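Local coordinates for glycosylation Associate Protein 3 (Streptococcus agalactiae serotype V, PDB 6OYC) that probably works in the accessory Sec system, as one component of the Gap123 complex linked to the glycosylation and secretion of streptococcal surface proteins, at residues N18-K22 / F32-L36; V81-F85 / L123-C128. One frame throughout, in Å; residues are numbered along the deposited sequence.

Contact 1 (N18-K22 / F32-L36); sequences NFGTK and FENPL
The ring of Phe32 takes the methyl of Thr21 on one face. Thr21 CG2 stands 3.6 Å from the centroid of the Phe32 ring, 22° off the normal and shifted toward the rim, nearest Phe32 CE2, a CH-pi contact. The ring is buried, with Phe131 of strand 130-140 stacked on it and Leu23 of strand 22-26 also in contact. A threonine suits this place because its two branches do different work. With CG2 anti to the backbone N (chi1 -60°, measured to OG1), the methyl is laid on the aromatic face while the hydroxyl turns toward Asn34.

The second flat group, the amide of Asn34, uses its nitrogen. Asn34 ND2 donates to Thr21 OG1 over 2.7 Å, and the hydroxyl oxygen sits close to the amide plane. The other end, OD1, receives weak hydrogen bonds from the backbone N of Leu36 and of Ala37. This buried amide thus bridges to the 18-22 loop through a good bond at ND2 and, more loosely, to the turn after strand 29-33 in which Asn34 lies. Gly20, with its positive phi of 76°, lets the chain bend just before Thr21.

Beyond the threonine the backbones join. Lys22 N donates to Glu33 O, and Glu33 N donates back to Lys22 O, each at 2.9 Å. Their extended side chains run alongside each other on one face of the sheet, Lys22 CD lying 3.7 Å from Glu33 OE1. The Lys22-Glu33 hydrogen-bonded pair marks the open end of the antiparallel beta hairpin formed by strands 22-26 and 29-33.

Contact 2 (V81-F85 / L123-C128); sequences VSSLF and LINAGC
The side chains of Phe85 and Ile124, a cross-strand pair on neighbouring antiparallel strands, cross at a slant, Ile124 lying over one face of the ring. Ile124 CB is 3.9 Å from the Phe85 ring centroid and 20° off the normal, a CH-pi contact, while Ile124 CG2 comes within 3.4 Å of Phe85 CZ. What brings the ring over its neighbour is the first torsion of Phe85 (chi1 66°), which sets CG between the backbone N and the carbonyl carbon. At the edge of the same ring, near its plane, the alanine methyl offers an apolar contact, Ala126 CB to Phe85 CE1 3.8 Å.

On the other face of the sheet, Leu84 CD1 packs against Leu123, 4.1 Å from Leu123 CG. Both leucines continue into the core, against strand 69-78 and the phenylalanines of strand 130-140, which explains their apolar character.

The Phe85-Ile124 pair is hydrogen-bonded both ways: Ile124 N gives to Phe85 O at 2.9 Å and Phe85 N to Ile124 O at 3.1 Å. Beyond the non-hydrogen-bonded pair Leu84-Asn125, Ala126 N reaches Ser83 O at 2.7 Å. Ser83 OG is hydrogen-bonded to Leu80 O and packs beside Cys128 CB.

Asn125 OD1 accepts from Cys128 N (3.0 Å), an Asx motif that turns the chain through Gly127, where any CB would be pressed against the carbonyl oxygen of Ala126. Antiparallel pairing of this kind joins the central strands 84-91 and 118-125 of a four-stranded beta sheet.

The two contacts lie side by side, their centres about 13 Å apart, and both belong to the part of the chain that makes this protein a member of its accessory Sec family. Each belongs to a different antiparallel sheet: contact 1 to the one containing strands 22-26 and 29-33, contact 2 to the four-stranded one. They touch directly through the Phe32 ring, whose CE1 lies 3.5 Å from Cys128 O and whose CZ lies 3.6 Å from Asn125 ND2, both as packing. Phe131 connects them a second time, since it stacks with Phe32 and also meets Leu84. The turn after strand 118-125 thus passes against contact 1 on its way into strand 130-140, which pairs with strand 29-33.

Contact 1 (N18-K22 / F32-L36)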
ATOM      1  N   ASN C  18       1.283 -23.799 -10.652  1.00 57.32           N
ATOM      2  CA  ASN C  18       2.187 -23.889  -9.517  1.00 58.74           C
ATOM      3  C   ASN C  18       2.529 -25.364  -9.246  1.00 55.11           C
ATOM      4  O   ASN C  18       2.429 -25.855  -8.121  1.00 53.69           O
ATOM      5  CB  ASN C  18       1.487 -23.132  -8.356  1.00 70.43           C
ATOM      6  CG  ASN C  18       1.947 -23.522  -6.934  1.00 91.30           C
ATOM      7  OD1 ASN C  18       3.077 -23.921  -6.690  1.00 73.44           O
ATOM      8  ND2 ASN C  18       1.038 -23.354  -5.979  1.00112.05           N
ATOM      9  N   PHE C  19       2.938 -26.100 -10.277  1.00 51.82           N
ATOM     10  CA  PHE C  19       3.321 -27.492 -10.065  1.00 48.61           C
ATOM     11  C   PHE C  19       4.632 -27.550  -9.288  1.00 46.57           C
ATOM     12  O   PHE C  19       5.625 -26.923  -9.671  1.00 45.08           O
ATOM     13  CB  PHE C  19       3.445 -28.241 -11.397  1.00 49.27           C
ATOM     14  CG  PHE C  19       2.182 -28.220 -12.232  1.00 46.11           C
ATOM     15  CD1 PHE C  19       1.201 -29.178 -12.054  1.00 45.57           C
ATOM     16  CD2 PHE C  19       1.984 -27.244 -13.186  1.00 49.19           C
ATOM     17  CE1 PHE C  19       0.045 -29.168 -12.806  1.00 46.57           C
ATOM     18  CE2 PHE C  19       0.831 -27.221 -13.946  1.00 52.82           C
ATOM     19  CZ  PHE C  19      -0.142 -28.185 -13.751  1.00 53.11           C
ATOM     20  N   GLY C  20       4.613 -28.263  -8.169  1.00 45.75           N
ATOM     21  CA  GLY C  20       5.794 -28.449  -7.350  1.00 47.42           C
ATOM     22  C   GLY C  20       6.214 -27.275  -6.482  1.00 47.26           C
ATOM     23  O   GLY C  20       6.913 -27.473  -5.489  1.00 47.05           O
ATOM     24  N   THR C  21       5.794 -26.063  -6.818  1.00 48.26           N
ATOM     25  CA  THR C  21       6.289 -24.881  -6.121  1.00 49.62           C
ATOM     26  C   THR C  21       5.679 -24.744  -4.724  1.00 45.75           C
ATOM     27  O   THR C  21       4.494 -25.010  -4.509  1.00 47.97           O
ATOM     28  CB  THR C  21       5.990 -23.633  -6.950  1.00 47.74           C
ATOM     29  OG1 THR C  21       6.635 -23.734  -8.224  1.00 51.39           O
ATOM     30  CG2 THR C  21       6.449 -22.376  -6.241  1.00 47.39           C
ATOM     31  N   LYS C  22       6.502 -24.332  -3.763  1.00 43.75           N
ATOM     32  CA  LYS C  22       6.013 -23.936  -2.446  1.00 44.02           C
ATOM     33  C   LYS C  22       5.805 -22.424  -2.457  1.00 42.08           C
ATOM     34  O   LYS C  22       6.758 -21.653  -2.612  1.00 42.08           O
ATOM     35  CB  LYS C  22       6.976 -24.385  -1.355  1.00 43.27           C
ATOM     36  CG  LYS C  22       7.190 -25.901  -1.400  1.00 50.32           C
ATOM     37  CD  LYS C  22       8.267 -26.387  -0.451  1.00 47.52           C
ATOM     38  CE  LYS C  22       8.281 -27.906  -0.427  1.00 49.07           C
ATOM     39  NZ  LYS C  22       9.492 -28.453   0.231  1.00 56.46           N
ATOM     40  N   PHE C  32       8.247 -17.495  -3.065  1.00 42.53           N
ATOM     41  CA  PHE C  32       8.291 -18.604  -4.007  1.00 43.25           C
ATOM     42  C   PHE C  32       9.525 -19.454  -3.730  1.00 45.66           C
ATOM     43  O   PHE C  32      10.629 -18.930  -3.555  1.00 42.88           O
ATOM     44  CB  PHE C  32       8.307 -18.055  -5.438  1.00 43.26           C
ATOM     45  CG  PHE C  32       8.559 -19.077  -6.516  1.00 47.27           C
ATOM     46  CD1 PHE C  32       9.793 -19.718  -6.639  1.00 48.45           C
ATOM     47  CD2 PHE C  32       7.578 -19.334  -7.464  1.00 45.25           C
ATOM     48  CE1 PHE C  32      10.020 -20.639  -7.643  1.00 52.35           C
ATOM     49  CE2 PHE C  32       7.798 -20.241  -8.475  1.00 48.27           C
ATOM     50  CZ  PHE C  32       9.019 -20.898  -8.569  1.00 52.64           C
ATOM     51  N   GLU C  33       9.342 -20.771  -3.718  1.00 45.64           N
ATOM     52  CA  GLU C  33      10.456 -21.693  -3.540  1.00 47.76           C
ATOM     53  C   GLU C  33      10.220 -22.902  -4.432  1.00 51.09           C
ATOM     54  O   GLU C  33       9.302 -23.693  -4.189  1.00 48.93           O
ATOM     55  CB  GLU C  33      10.609 -22.110  -2.077  1.00 48.17           C
ATOM     56  CG  GLU C  33      11.746 -23.096  -1.849  1.00 49.94           C
ATOM     57  CD  GLU C  33      11.610 -23.835  -0.536  1.00 55.81           C
ATOM     58  OE1 GLU C  33      10.633 -23.565   0.199  1.00 63.16           O
ATOM     59  OE2 GLU C  33      12.471 -24.691  -0.241  1.00 56.46           O
ATOM     60  N   ASN C  34      11.031 -23.035  -5.476  1.00 56.93           N
ATOM     61  CA  ASN C  34      11.001 -24.215  -6.336  1.00 56.21           C
ATOM     62  C   ASN C  34      12.433 -24.512  -6.747  1.00 59.55           C
ATOM     63  O   ASN C  34      12.953 -23.945  -7.719  1.00 59.11           O
ATOM     64  CB  ASN C  34      10.091 -24.016  -7.545  1.00 54.70           C
ATOM     65  CG  ASN C  34       9.799 -25.303  -8.256  1.00 57.07           C
ATOM     66  OD1 ASN C  34      10.644 -26.197  -8.296  1.00 55.68           O
ATOM     67  ND2 ASN C  34       8.604 -25.413  -8.835  1.00 58.57           N
ATOM     68  N   PRO C  35      13.109 -25.404  -6.016  1.00 63.12           N
ATOM     69  CA  PRO C  35      14.537 -25.629  -6.279  1.00 63.85           C
ATOM     70  C   PRO C  35      14.785 -26.257  -7.626  1.00 63.53           C
ATOM     71  O   PRO C  35      15.871 -26.089  -8.190  1.00 70.60           O
ATOM     72  CB  PRO C  35      14.969 -26.562  -5.135  1.00 67.11           C
ATOM     73  CG  PRO C  35      13.802 -26.590  -4.165  1.00 63.82           C
ATOM     74  CD  PRO C  35      12.590 -26.309  -4.979  1.00 61.17           C
ATOM     75  N   LEU C  36      13.806 -26.985  -8.157  1.00 63.08           N
ATOM     76  CA  LEU C  36      13.924 -27.503  -9.510  1.00 65.97           C
ATOM     77  C   LEU C  36      13.964 -26.374 -10.534  1.00 69.06           C
ATOM     78  O   LEU C  36      14.525 -26.551 -11.624  1.00 75.45           O
ATOM     79  CB  LEU C  36      12.770 -28.460  -9.786  1.00 63.73           C
ATOM     80  CG  LEU C  36      12.840 -29.294 -11.051  1.00 60.41           C
ATOM     81  CD1 LEU C  36      12.460 -30.715 -10.710  1.00 54.32           C
ATOM     82  CD2 LEU C  36      11.899 -28.692 -12.082  1.00 61.49           C
TER

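Contact 2 (V81-F85 / L123-C128)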
ATOM      1  N   VAL C  81      18.327 -11.536 -11.469  1.00 72.53           N
ATOM      2  CA  VAL C  81      17.262 -10.595 -11.806  1.00 76.93           C
ATOM      3  C   VAL C  81      16.584 -10.970 -13.122  1.00 78.12           C
ATOM      4  O   VAL C  81      15.358 -10.872 -13.251  1.00 77.91           O
ATOM      5  CB  VAL C  81      17.813  -9.159 -11.848  1.00 75.98           C
ATOM      6  CG1 VAL C  81      16.677  -8.141 -12.029  1.00 67.22           C
ATOM      7  CG2 VAL C  81      18.611  -8.866 -10.576  1.00 72.42           C
ATOM      8  N   SER C  82      17.360 -11.422 -14.110  1.00 77.28           N
ATOM      9  CA  SER C  82      16.807 -11.718 -15.430  1.00 77.61           C
ATOM     10  C   SER C  82      15.724 -12.801 -15.404  1.00 80.50           C
ATOM     11  O   SER C  82      14.913 -12.871 -16.338  1.00 75.83           O
ATOM     12  CB  SER C  82      17.942 -12.140 -16.377  1.00 79.40           C
ATOM     13  OG  SER C  82      18.408 -13.461 -16.103  1.00 73.63           O
ATOM     14  N   SER C  83      15.677 -13.629 -14.355  1.00 75.68           N
ATOM     15  CA  SER C  83      14.881 -14.851 -14.355  1.00 74.44           C
ATOM     16  C   SER C  83      13.455 -14.674 -13.832  1.00 66.48           C
ATOM     17  O   SER C  83      12.703 -15.656 -13.815  1.00 66.74           O
ATOM     18  CB  SER C  83      15.589 -15.942 -13.541  1.00 72.06           C
ATOM     19  OG  SER C  83      15.540 -15.647 -12.153  1.00 73.80           O
ATOM     20  N   LEU C  84      13.058 -13.473 -13.404  1.00 61.73           N
ATOM     21  CA  LEU C  84      11.653 -13.179 -13.112  1.00 61.05           C
ATOM     22  C   LEU C  84      11.235 -11.951 -13.905  1.00 50.31           C
ATOM     23  O   LEU C  84      11.625 -10.832 -13.562  1.00 52.72           O
ATOM     24  CB  LEU C  84      11.402 -12.949 -11.619  1.00 56.51           C
ATOM     25  CG  LEU C  84       9.913 -12.768 -11.269  1.00 51.57           C
ATOM     26  CD1 LEU C  84       9.136 -14.093 -11.395  1.00 50.52           C
ATOM     27  CD2 LEU C  84       9.693 -12.144  -9.890  1.00 46.79           C
ATOM     28  N   PHE C  85      10.416 -12.140 -14.938  1.00 45.26           N
ATOM     29  CA  PHE C  85      10.036 -11.018 -15.781  1.00 42.38           C
ATOM     30  C   PHE C  85       8.517 -10.917 -15.917  1.00 44.56           C
ATOM     31  O   PHE C  85       7.753 -11.750 -15.414  1.00 40.98           O
ATOM     32  CB  PHE C  85      10.732 -11.086 -17.155  1.00 43.79           C
ATOM     33  CG  PHE C  85      10.312 -12.241 -18.014  1.00 51.69           C
ATOM     34  CD1 PHE C  85      10.981 -13.460 -17.936  1.00 59.05           C
ATOM     35  CD2 PHE C  85       9.281 -12.102 -18.931  1.00 45.89           C
ATOM     36  CE1 PHE C  85      10.598 -14.538 -18.736  1.00 62.75           C
ATOM     37  CE2 PHE C  85       8.898 -13.168 -19.740  1.00 56.96           C
ATOM     38  CZ  PHE C  85       9.561 -14.391 -19.643  1.00 62.44           C
ATOM     39  N   LEU C 123       3.174 -12.506 -14.586  1.00 38.72           N
ATOM     40  CA  LEU C 123       4.458 -12.804 -13.970  1.00 40.08           C
ATOM     41  C   LEU C 123       4.966 -14.116 -14.546  1.00 43.28           C
ATOM     42  O   LEU C 123       4.248 -15.123 -14.534  1.00 42.88           O
ATOM     43  CB  LEU C 123       4.290 -12.925 -12.459  1.00 39.02           C
ATOM     44  CG  LEU C 123       5.369 -12.518 -11.470  1.00 46.17           C
ATOM     45  CD1 LEU C 123       5.682 -11.033 -11.624  1.00 42.02           C
ATOM     46  CD2 LEU C 123       4.883 -12.832 -10.037  1.00 40.76           C
ATOM     47  N   ILE C 124       6.188 -14.113 -15.067  1.00 44.86           N
ATOM     48  CA  ILE C 124       6.737 -15.297 -15.716  1.00 49.19           C
ATOM     49  C   ILE C 124       8.060 -15.676 -15.061  1.00 50.83           C
ATOM     50  O   ILE C 124       8.969 -14.844 -14.947  1.00 53.31           O
ATOM     51  CB  ILE C 124       6.898 -15.087 -17.228  1.00 51.40           C
ATOM     52  CG1 ILE C 124       5.543 -14.725 -17.834  1.00 48.49           C
ATOM     53  CG2 ILE C 124       7.441 -16.344 -17.868  1.00 54.31           C
ATOM     54  CD1 ILE C 124       5.564 -14.539 -19.317  1.00 43.56           C
ATOM     55  N   ASN C 125       8.153 -16.935 -14.626  1.00 58.34           N
ATOM     56  CA  ASN C 125       9.361 -17.489 -14.025  1.00 63.74           C
ATOM     57  C   ASN C 125      10.238 -18.076 -15.122  1.00 64.82           C
ATOM     58  O   ASN C 125       9.782 -18.929 -15.896  1.00 60.85           O
ATOM     59  CB  ASN C 125       9.008 -18.569 -12.996  1.00 60.76           C
ATOM     60  CG  ASN C 125      10.232 -19.095 -12.248  1.00 63.42           C
ATOM     61  OD1 ASN C 125      11.174 -18.352 -11.983  1.00 67.66           O
ATOM     62  ND2 ASN C 125      10.216 -20.378 -11.905  1.00 63.85           N
ATOM     63  N   ALA C 126      11.493 -17.625 -15.183  1.00 63.30           N
ATOM     64  CA  ALA C 126      12.448 -18.124 -16.166  1.00 70.11           C
ATOM     65  C   ALA C 126      13.616 -18.846 -15.492  1.00 69.77           C
ATOM     66  O   ALA C 126      14.763 -18.391 -15.573  1.00 68.83           O
ATOM     67  CB  ALA C 126      12.959 -16.968 -17.032  1.00 64.85           C
ATOM     68  N   GLY C 127      13.331 -19.962 -14.819  1.00 65.54           N
ATOM     69  CA  GLY C 127      14.347 -20.753 -14.150  1.00 65.67           C
ATOM     70  C   GLY C 127      14.729 -20.326 -12.744  1.00 67.18           C
ATOM     71  O   GLY C 127      15.714 -20.849 -12.211  1.00 67.56           O
ATOM     72  N   CYS C 128      13.983 -19.414 -12.117  1.00 61.30           N
ATOM     73  CA  CYS C 128      14.345 -18.921 -10.793  1.00 60.43           C
ATOM     74  C   CYS C 128      13.903 -19.879  -9.690  1.00 62.03           C
ATOM     75  O   CYS C 128      12.793 -20.418  -9.715  1.00 61.03           O
ATOM     76  CB  CYS C 128      13.737 -17.541 -10.546  1.00 62.22           C
ATOM     77  SG  CYS C 128      14.108 -16.876  -8.909  1.00 66.02           S
TER